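Local coordinates for protein fanconi-associated nuclease 1 homolog (Pseudomonas aeruginosa, PDB 5Y7Q) that belongs to the FAN1 family of VRR-NUC nucleases and is bound to nucleic acid in this structure, at residues E128-F133 and R162-F167; A71-L76 and L118-A123; D240-L245 and P273-R278. All blocks are in the same frame, centred on the assembly; numbering follows the deposited sequence.

How the interactions relate
The three contacts follow one another along the chain, interaction 2 closing before interaction 1 opens and interaction 1 before interaction 3, and none touches another. Interaction 2 lies in the HTH domain and interaction 1 in the SAP domain; their centres are about 31 Å apart, although their nearest atoms come within about 10 Å. Interaction 3, which pairs helices 236-253 and 273-292, is about 30 Å from interaction 2 and about 36 Å from interaction 1, centre to centre. Measured between nearest atoms, interaction 1 lies about 6 Å and interaction 3 about 7 Å from the bound nucleic acid, whereas interaction 2 stays about 14 Å from it.

Interaction 1: E128-F133 and R162-F167; sequences ELAQLF and RLQPLF
Within the SAP domain of this FAN1 homologue, the start of helix 129-135 packs against the chain that leaves helix 156-163, and Leu129 carries most of the contact. Its side chain runs with CG anti to the backbone N (chi1 178°), which sends CD2 across to the turn formed by Leu163, Gln164 and Phe167. There Leu129 CD2 lies 3.6 Å from Leu163 O and also meets Gln164 CA. The same CD2 touches Phe167 CB at 4.0 Å, so one branch of a buried leucine meets three residues of the turn. Alongside, the Ala130 methyl rests against the side-chain end of Gln164. No hydrogen bond joins the two segments; the contact is largely apolar, and Leu160 of helix 156-163 also touches Leu129, Ala130 and Phe133.

Glu128 is the N-cap residue of helix 129-135, and its backbone N donates to Gln131 OE1 at 2.8 Å, nearly straight at 170° but reaching the oxygen from above the carbonyl plane. On the other segment Leu163 O accepts the backbone N of Phe167, while the Phe167 ring meets Phe145 and His148 edge-to-face. One turn along the first helix, Phe133 presents the edge of its ring to Leu163, with Phe133 CZ 4.3 Å from Leu163 CD1.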
loop_
_atom_site.group_PDB
_atom_site.type_symbol
_atom_site.label_atom_id
_atom_site.label_comp_id
_atom_site.label_asym_id
_atom_site.label_seq_id
_atom_site.Cartn_x
_atom_site.Cartn_y
_atom_site.Cartn_z
ATOM N N GLU A 128 -9.832 -26.830 -16.558
ATOM C CA GLU A 128 -10.624 -25.969 -17.419
ATOM C C GLU A 128 -9.792 -25.569 -18.632
ATOM O O GLU A 128 -8.557 -25.512 -18.578
ATOM C CB GLU A 128 -11.098 -24.733 -16.659
ATOM C CG GLU A 128 -12.175 -25.032 -15.634
ATOM C CD GLU A 128 -13.515 -25.386 -16.280
ATOM O OE1 GLU A 128 -13.799 -24.861 -17.384
ATOM O OE2 GLU A 128 -14.284 -26.187 -15.691
ATOM N N LEU A 129 -10.487 -25.314 -19.743
ATOM C CA LEU A 129 -9.810 -24.996 -20.992
ATOM C C LEU A 129 -8.813 -23.866 -20.811
ATOM O O LEU A 129 -7.716 -23.897 -21.383
ATOM C CB LEU A 129 -10.840 -24.623 -22.042
ATOM C CG LEU A 129 -10.343 -24.213 -23.420
ATOM C CD1 LEU A 129 -9.286 -25.154 -23.985
ATOM C CD2 LEU A 129 -11.567 -24.202 -24.284
ATOM N N ALA A 130 -9.173 -22.867 -20.001
ATOM C CA ALA A 130 -8.270 -21.748 -19.739
ATOM C C ALA A 130 -6.982 -22.216 -19.072
ATOM O O ALA A 130 -5.892 -21.724 -19.396
ATOM C CB ALA A 130 -8.976 -20.711 -18.873
ATOM N N GLN A 131 -7.087 -23.178 -18.140
ATOM C CA GLN A 131 -5.898 -23.673 -17.450
ATOM C C GLN A 131 -5.029 -24.484 -18.394
ATOM O O GLN A 131 -3.792 -24.389 -18.361
ATOM C CB GLN A 131 -6.294 -24.515 -16.242
ATOM C CG GLN A 131 -7.580 -24.103 -15.538
ATOM C CD GLN A 131 -7.879 -24.991 -14.330
ATOM O OE1 GLN A 131 -8.967 -25.552 -14.199
ATOM N NE2 GLN A 131 -6.910 -25.131 -13.455
ATOM N N LEU A 132 -5.673 -25.294 -19.235
ATOM C CA LEU A 132 -4.980 -25.952 -20.335
ATOM C C LEU A 132 -4.218 -24.939 -21.164
ATOM O O LEU A 132 -3.086 -25.192 -21.586
ATOM C CB LEU A 132 -5.985 -26.698 -21.207
ATOM C CG LEU A 132 -5.410 -27.389 -22.432
ATOM C CD1 LEU A 132 -4.470 -28.471 -21.979
ATOM C CD2 LEU A 132 -6.523 -27.974 -23.292
ATOM N N PHE A 133 -4.817 -23.766 -21.378
ATOM C CA PHE A 133 -4.156 -22.721 -22.148
ATOM C C PHE A 133 -2.988 -22.123 -21.393
ATOM O O PHE A 133 -2.024 -21.662 -22.015
ATOM C CB PHE A 133 -5.155 -21.635 -22.528
ATOM C CG PHE A 133 -5.669 -21.784 -23.912
ATOM C CD1 PHE A 133 -6.391 -22.909 -24.270
ATOM C CD2 PHE A 133 -5.400 -20.824 -24.873
ATOM C CE1 PHE A 133 -6.853 -23.058 -25.558
ATOM C CE2 PHE A 133 -5.853 -20.973 -26.161
ATOM C CZ PHE A 133 -6.580 -22.089 -26.506
ATOM N N ARG A 162 -12.760 -17.948 -28.626
ATOM C CA ARG A 162 -13.528 -18.634 -29.659
ATOM C C ARG A 162 -13.863 -20.063 -29.239
ATOM O O ARG A 162 -14.980 -20.539 -29.471
ATOM C CB ARG A 162 -12.759 -18.617 -30.987
ATOM C CG ARG A 162 -13.634 -18.745 -32.250
ATOM C CD ARG A 162 -13.968 -17.385 -32.877
ATOM N NE ARG A 162 -13.255 -17.162 -34.138
ATOM C CZ ARG A 162 -13.323 -16.041 -34.855
ATOM N NH1 ARG A 162 -14.079 -15.031 -34.439
ATOM N NH2 ARG A 162 -12.642 -15.925 -35.995
ATOM N N LEU A 163 -12.924 -20.750 -28.583
ATOM C CA LEU A 163 -13.106 -22.168 -28.268
ATOM C C LEU A 163 -13.804 -22.454 -26.933
ATOM O O LEU A 163 -14.188 -23.606 -26.706
ATOM C CB LEU A 163 -11.750 -22.881 -28.271
ATOM C CG LEU A 163 -11.047 -22.950 -29.623
ATOM C CD1 LEU A 163 -9.557 -23.192 -29.461
ATOM C CD2 LEU A 163 -11.675 -24.056 -30.445
ATOM N N GLN A 164 -13.978 -21.459 -26.041
ATOM C CA GLN A 164 -14.609 -21.738 -24.747
ATOM C C GLN A 164 -16.091 -22.097 -24.857
ATOM O O GLN A 164 -16.515 -23.063 -24.197
ATOM C CB GLN A 164 -14.398 -20.557 -23.801
ATOM C CG GLN A 164 -13.483 -20.831 -22.641
ATOM C CD GLN A 164 -12.757 -19.573 -22.219
ATOM O OE1 GLN A 164 -12.747 -18.582 -22.955
ATOM N NE2 GLN A 164 -12.158 -19.595 -21.031
ATOM N N PRO A 165 -16.935 -21.373 -25.609
ATOM C CA PRO A 165 -18.305 -21.873 -25.817
ATOM C C PRO A 165 -18.352 -23.274 -26.415
ATOM O O PRO A 165 -19.380 -23.948 -26.288
ATOM C CB PRO A 165 -18.930 -20.831 -26.761
ATOM C CG PRO A 165 -17.787 -19.993 -27.263
ATOM C CD PRO A 165 -16.785 -20.013 -26.160
ATOM N N LEU A 166 -17.270 -23.733 -27.050
ATOM C CA LEU A 166 -17.230 -25.075 -27.624
ATOM C C LEU A 166 -16.914 -26.157 -26.585
ATOM O O LEU A 166 -17.556 -27.211 -26.586
ATOM C CB LEU A 166 -16.208 -25.128 -28.768
ATOM C CG LEU A 166 -16.570 -24.645 -30.182
ATOM C CD1 LEU A 166 -16.927 -23.160 -30.206
ATOM C CD2 LEU A 166 -15.440 -24.950 -31.177
ATOM N N PHE A 167 -15.936 -25.933 -25.697
ATOM C CA PHE A 167 -15.443 -26.955 -24.766
ATOM C C PHE A 167 -15.609 -26.492 -23.321
ATOM O O PHE A 167 -14.616 -26.193 -22.643
ATOM C CB PHE A 167 -13.965 -27.280 -24.992
ATOM C CG PHE A 167 -13.655 -27.957 -26.295
ATOM C CD1 PHE A 167 -13.297 -29.297 -26.323
ATOM C CD2 PHE A 167 -13.666 -27.251 -27.485
ATOM C CE1 PHE A 167 -12.987 -29.924 -27.519
ATOM C CE2 PHE A 167 -13.356 -27.871 -28.676
ATOM C CZ PHE A 167 -13.015 -29.208 -28.692
#

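Interaction 2: A71-L76 and L118-A123; sequences AAFAEL and LGWVDA
This is an apolar surface contact in the HTH domain, made between the end of helix 64-75, with the residue after it, and the turn that links helix 108-118 to strand 121-123. Trp120 and Leu118 reach across from the turn to Ala72, Phe73 and Leu76. The six-membered end of the indole does the touching: Trp120 CH2 lies 3.6 Å from Ala72 CB, and the backbone N of Phe73 sits at the ring edge, in its plane. Leu76 spreads its two branches over both partners, CD1 to Trp120 CZ3 at 4.0 Å and CD2 to Leu118 CD1 at 4.1 Å, the two leucines meeting tip to tip. Leu118 also lays CD1 over one face of the indole, 3.8 Å above the plane and offset toward the rim, while its CD2 reaches the Ala72 methyl. Having CG anti to the carbonyl carbon (chi1 -61°) carries the Trp120 ring toward helix 64-75. Between Leu118 and Trp120, Gly119, with positive phi, is the first residue to leave helical backbone angles as the chain turns toward the strand.

Around the contact, Leu84 of helix 78-89 touches both Phe73 and Trp120, Leu76 leans on Pro114 and Leu115 of helix 108-118, and Trp120 is tied by backbone hydrogen bonding to Arg188, beside strand 184-187.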
loop_
_atom_site.group_PDB
_atom_site.type_symbol
_atom_site.label_atom_id
_atom_site.label_comp_id
_atom_site.label_asym_id
_atom_site.label_seq_id
_atom_site.Cartn_x
_atom_site.Cartn_y
_atom_site.Cartn_z
ATOM N N ALA A 71 4.229 -31.140 10.812
ATOM C CA ALA A 71 4.887 -32.410 11.136
ATOM C C ALA A 71 5.175 -33.233 9.885
ATOM O O ALA A 71 6.298 -33.738 9.691
ATOM C CB ALA A 71 4.019 -33.216 12.108
ATOM N N ALA A 72 4.166 -33.395 9.028
ATOM C CA ALA A 72 4.357 -34.197 7.830
ATOM C C ALA A 72 5.494 -33.631 6.991
ATOM O O ALA A 72 6.380 -34.373 6.553
ATOM C CB ALA A 72 3.056 -34.274 7.031
ATOM N N PHE A 73 5.511 -32.298 6.810
ATOM C CA PHE A 73 6.583 -31.656 6.061
ATOM C C PHE A 73 7.947 -31.960 6.663
ATOM O O PHE A 73 8.912 -32.216 5.932
ATOM C CB PHE A 73 6.346 -30.152 6.018
ATOM C CG PHE A 73 7.382 -29.396 5.225
ATOM C CD1 PHE A 73 7.178 -29.118 3.891
ATOM C CD2 PHE A 73 8.557 -28.964 5.820
ATOM C CE1 PHE A 73 8.119 -28.437 3.164
ATOM C CE2 PHE A 73 9.500 -28.275 5.093
ATOM C CZ PHE A 73 9.280 -28.016 3.761
ATOM N N ALA A 74 8.060 -31.906 7.995
ATOM C CA ALA A 74 9.312 -32.309 8.636
ATOM C C ALA A 74 9.712 -33.747 8.289
ATOM O O ALA A 74 10.908 -34.078 8.275
ATOM C CB ALA A 74 9.198 -32.153 10.149
ATOM N N GLU A 75 8.742 -34.617 8.012
ATOM C CA GLU A 75 9.111 -35.980 7.633
ATOM C C GLU A 75 9.655 -36.109 6.208
ATOM O O GLU A 75 10.255 -37.131 5.881
ATOM C CB GLU A 75 7.908 -36.915 7.795
ATOM C CG GLU A 75 7.241 -36.816 9.152
ATOM C CD GLU A 75 8.235 -36.907 10.290
ATOM O OE1 GLU A 75 9.069 -37.842 10.280
ATOM O OE2 GLU A 75 8.188 -36.031 11.186
ATOM N N LEU A 76 9.470 -35.117 5.354
ATOM C CA LEU A 76 9.806 -35.293 3.949
ATOM C C LEU A 76 11.315 -35.343 3.732
ATOM O O LEU A 76 12.075 -34.668 4.433
ATOM C CB LEU A 76 9.224 -34.161 3.119
ATOM C CG LEU A 76 7.738 -34.350 2.883
ATOM C CD1 LEU A 76 7.145 -33.024 2.469
ATOM C CD2 LEU A 76 7.542 -35.456 1.849
ATOM N N LEU A 118 0.934 -37.690 -0.069
ATOM C CA LEU A 118 0.224 -36.882 0.915
ATOM C C LEU A 118 -0.965 -36.128 0.334
ATOM O O LEU A 118 -1.739 -35.533 1.097
ATOM C CB LEU A 118 1.177 -35.860 1.530
ATOM C CG LEU A 118 2.263 -36.329 2.484
ATOM C CD1 LEU A 118 3.456 -35.360 2.431
ATOM C CD2 LEU A 118 1.691 -36.435 3.884
ATOM N N GLY A 119 -1.108 -36.096 -0.988
ATOM C CA GLY A 119 -2.147 -35.306 -1.601
ATOM C C GLY A 119 -1.865 -33.816 -1.677
ATOM O O GLY A 119 -2.720 -33.062 -2.164
ATOM N N TRP A 120 -0.699 -33.363 -1.217
ATOM C CA TRP A 120 -0.367 -31.957 -1.381
ATOM C C TRP A 120 -0.066 -31.599 -2.829
ATOM O O TRP A 120 -0.009 -30.411 -3.156
ATOM C CB TRP A 120 0.822 -31.590 -0.500
ATOM C CG TRP A 120 0.557 -31.784 0.949
ATOM C CD1 TRP A 120 -0.650 -32.021 1.548
ATOM C CD2 TRP A 120 1.524 -31.762 1.992
ATOM N NE1 TRP A 120 -0.489 -32.143 2.908
ATOM C CE2 TRP A 120 0.838 -31.988 3.205
ATOM C CE3 TRP A 120 2.906 -31.555 2.023
ATOM C CZ2 TRP A 120 1.486 -32.027 4.429
ATOM C CZ3 TRP A 120 3.543 -31.586 3.234
ATOM C CH2 TRP A 120 2.835 -31.824 4.426
ATOM N N VAL A 121 0.145 -32.586 -3.694
ATOM C CA VAL A 121 0.244 -32.365 -5.130
ATOM C C VAL A 121 -0.583 -33.447 -5.806
ATOM O O VAL A 121 -0.457 -34.625 -5.462
ATOM C CB VAL A 121 1.707 -32.398 -5.623
ATOM C CG1 VAL A 121 1.777 -32.322 -7.142
ATOM C CG2 VAL A 121 2.531 -31.264 -5.012
ATOM N N ASP A 122 -1.493 -33.030 -6.689
ATOM C CA ASP A 122 -2.187 -33.891 -7.643
ATOM C C ASP A 122 -1.294 -34.080 -8.864
ATOM O O ASP A 122 -0.815 -33.092 -9.434
ATOM C CB ASP A 122 -3.502 -33.237 -8.103
ATOM C CG ASP A 122 -4.750 -33.782 -7.412
ATOM O OD1 ASP A 122 -4.828 -35.015 -7.168
ATOM O OD2 ASP A 122 -5.678 -32.963 -7.160
ATOM N N ALA A 123 -1.024 -35.334 -9.244
ATOM C CA ALA A 123 -0.737 -35.548 -10.655
ATOM C C ALA A 123 -2.053 -35.692 -11.391
ATOM O O ALA A 123 -3.088 -35.979 -10.785
ATOM C CB ALA A 123 0.162 -36.747 -10.888
#

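Interaction 3: D240-L245 and P273-R278; sequences DAYLHL and PWLEGR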
loop_
_atom_site.group_PDB
_atom_site.type_symbol
_atom_site.label_atom_id
_atom_site.label_comp_id
_atom_site.label_asym_id
_atom_site.label_seq_id
_atom_site.Cartn_x
_atom_site.Cartn_y
_atom_site.Cartn_z
ATOM N N ASP A 240 -9.012 -15.930 10.523
ATOM C CA ASP A 240 -10.175 -16.280 9.704
ATOM C C ASP A 240 -10.810 -15.045 9.063
ATOM O O ASP A 240 -11.155 -15.055 7.875
ATOM C CB ASP A 240 -11.227 -17.020 10.542
ATOM C CG ASP A 240 -10.759 -18.385 11.017
ATOM O OD1 ASP A 240 -9.864 -18.960 10.377
ATOM O OD2 ASP A 240 -11.292 -18.895 12.029
ATOM N N ALA A 241 -10.944 -13.961 9.828
ATOM C CA ALA A 241 -11.648 -12.798 9.308
ATOM C C ALA A 241 -10.829 -12.089 8.247
ATOM O O ALA A 241 -11.368 -11.706 7.206
ATOM C CB ALA A 241 -12.010 -11.839 10.440
ATOM N N TYR A 242 -9.533 -11.875 8.505
ATOM C CA TYR A 242 -8.665 -11.262 7.493
ATOM C C TYR A 242 -8.768 -12.030 6.186
ATOM O O TYR A 242 -8.887 -11.433 5.104
ATOM C CB TYR A 242 -7.210 -11.232 7.989
ATOM C CG TYR A 242 -6.265 -10.272 7.297
ATOM C CD1 TYR A 242 -5.872 -10.468 5.988
ATOM C CD2 TYR A 242 -5.739 -9.177 7.975
ATOM C CE1 TYR A 242 -5.005 -9.583 5.349
ATOM C CE2 TYR A 242 -4.870 -8.282 7.349
ATOM C CZ TYR A 242 -4.501 -8.493 6.031
ATOM O OH TYR A 242 -3.627 -7.619 5.391
ATOM N N LEU A 243 -8.772 -13.372 6.276
ATOM C CA LEU A 243 -8.902 -14.179 5.072
ATOM C C LEU A 243 -10.248 -13.960 4.410
ATOM O O LEU A 243 -10.346 -13.949 3.175
ATOM C CB LEU A 243 -8.696 -15.648 5.396
ATOM C CG LEU A 243 -7.226 -15.951 5.654
ATOM C CD1 LEU A 243 -7.069 -17.351 6.177
ATOM C CD2 LEU A 243 -6.411 -15.726 4.385
ATOM N N HIS A 244 -11.300 -13.763 5.202
ATOM C CA HIS A 244 -12.598 -13.567 4.573
ATOM C C HIS A 244 -12.673 -12.227 3.850
ATOM O O HIS A 244 -13.166 -12.149 2.720
ATOM C CB HIS A 244 -13.723 -13.681 5.578
ATOM C CG HIS A 244 -15.062 -13.612 4.929
ATOM N ND1 HIS A 244 -16.042 -12.727 5.326
ATOM C CD2 HIS A 244 -15.561 -14.278 3.860
ATOM C CE1 HIS A 244 -17.101 -12.876 4.551
ATOM N NE2 HIS A 244 -16.833 -13.806 3.651
ATOM N N LEU A 245 -12.215 -11.155 4.484
ATOM C CA LEU A 245 -12.227 -9.877 3.795
ATOM C C LEU A 245 -11.388 -9.963 2.544
ATOM O O LEU A 245 -11.859 -9.625 1.454
ATOM C CB LEU A 245 -11.733 -8.760 4.708
ATOM C CG LEU A 245 -12.533 -8.629 6.007
ATOM C CD1 LEU A 245 -11.958 -7.534 6.883
ATOM C CD2 LEU A 245 -13.990 -8.365 5.683
ATOM N N PRO A 273 -9.958 -3.815 16.315
ATOM C CA PRO A 273 -10.047 -2.568 15.537
ATOM C C PRO A 273 -9.250 -2.591 14.246
ATOM O O PRO A 273 -9.741 -2.107 13.217
ATOM C CB PRO A 273 -9.520 -1.518 16.520
ATOM C CG PRO A 273 -8.544 -2.265 17.357
ATOM C CD PRO A 273 -9.079 -3.674 17.489
ATOM N N TRP A 274 -8.033 -3.138 14.263
ATOM C CA TRP A 274 -7.217 -3.124 13.053
ATOM C C TRP A 274 -7.859 -3.954 11.943
ATOM O O TRP A 274 -7.654 -3.667 10.754
ATOM C CB TRP A 274 -5.795 -3.587 13.391
ATOM C CG TRP A 274 -5.121 -4.436 12.359
ATOM C CD1 TRP A 274 -4.717 -4.063 11.104
ATOM C CD2 TRP A 274 -4.749 -5.809 12.509
ATOM N NE1 TRP A 274 -4.134 -5.130 10.460
ATOM C CE2 TRP A 274 -4.137 -6.211 11.303
ATOM C CE3 TRP A 274 -4.883 -6.744 13.549
ATOM C CZ2 TRP A 274 -3.657 -7.507 11.110
ATOM C CZ3 TRP A 274 -4.405 -8.021 13.359
ATOM C CH2 TRP A 274 -3.796 -8.393 12.149
ATOM N N LEU A 275 -8.678 -4.948 12.327
ATOM C CA LEU A 275 -9.476 -5.727 11.379
ATOM C C LEU A 275 -10.678 -4.930 10.865
ATOM O O LEU A 275 -11.009 -4.981 9.667
ATOM C CB LEU A 275 -9.937 -7.006 12.069
ATOM C CG LEU A 275 -10.155 -8.311 11.313
ATOM C CD1 LEU A 275 -9.012 -8.598 10.373
ATOM C CD2 LEU A 275 -10.284 -9.423 12.337
ATOM N N GLU A 276 -11.342 -4.189 11.768
ATOM C CA GLU A 276 -12.447 -3.311 11.392
ATOM C C GLU A 276 -11.993 -2.230 10.417
ATOM O O GLU A 276 -12.797 -1.730 9.620
ATOM C CB GLU A 276 -13.060 -2.694 12.655
ATOM C CG GLU A 276 -14.224 -1.721 12.440
ATOM C CD GLU A 276 -15.502 -2.392 11.945
ATOM O OE1 GLU A 276 -15.531 -3.635 11.852
ATOM O OE2 GLU A 276 -16.481 -1.670 11.644
ATOM N N GLY A 277 -10.707 -1.870 10.451
ATOM C CA GLY A 277 -10.168 -1.010 9.410
ATOM C C GLY A 277 -10.259 -1.638 8.034
ATOM O O GLY A 277 -10.728 -1.014 7.083
ATOM N N ARG A 278 -9.808 -2.887 7.910
ATOM C CA ARG A 278 -9.904 -3.597 6.635
ATOM C C ARG A 278 -11.348 -3.676 6.154
ATOM O O ARG A 278 -11.646 -3.394 4.983
ATOM C CB ARG A 278 -9.329 -5.004 6.782
ATOM C CG ARG A 278 -8.114 -5.112 7.689
ATOM C CD ARG A 278 -6.841 -5.146 6.874
ATOM N NE ARG A 278 -7.025 -5.956 5.684
ATOM C CZ ARG A 278 -6.246 -5.881 4.619
ATOM N NH1 ARG A 278 -5.230 -5.031 4.619
ATOM N NH2 ARG A 278 -6.489 -6.655 3.561
#
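Tyr242 holds CG anti to the backbone N (chi1 -161°), and Arg278, folded back by bends at chi2 (-99°) and chi3, brings its guanidinium over one face of the tyrosine ring. The two flat groups stack with centres 4.1 Å apart and planes only 15° from parallel, a cation-pi arrangement displaced toward the hydroxyl end of the ring: CZ of Arg278 lies 3.4 Å from CZ of Tyr242, and the hydroxyl sits over the guanidinium face. Tyr242 OH approaches Arg278 NH1 without hydrogen-bond geometry, as expected for an oxygen above the plane. The Trp274 side chain crosses that of Tyr242 at about a right angle, its CZ2 4.0 Å from Tyr242 CE2.

Beside this stack, the Leu275 methyls divide between neighbours: CD2 packs on Ala241 CB at 3.5 Å and CD1 on the Tyr242 backbone and CB. Leu245 CD1 lies 3.7 Å from Arg278 CB and also near Leu275 O.

Segments 240-245 and 273-278, on helices 236-253 and 273-292, run nearly parallel, their axes 10.2 Å apart at closest approach. Helix 190-201 borders the pair through Leu198, which touches Tyr242 and Leu243, and through Arg195, salt-bridged to Asp240; further along helix 273-292, Leu282 packs against Leu245.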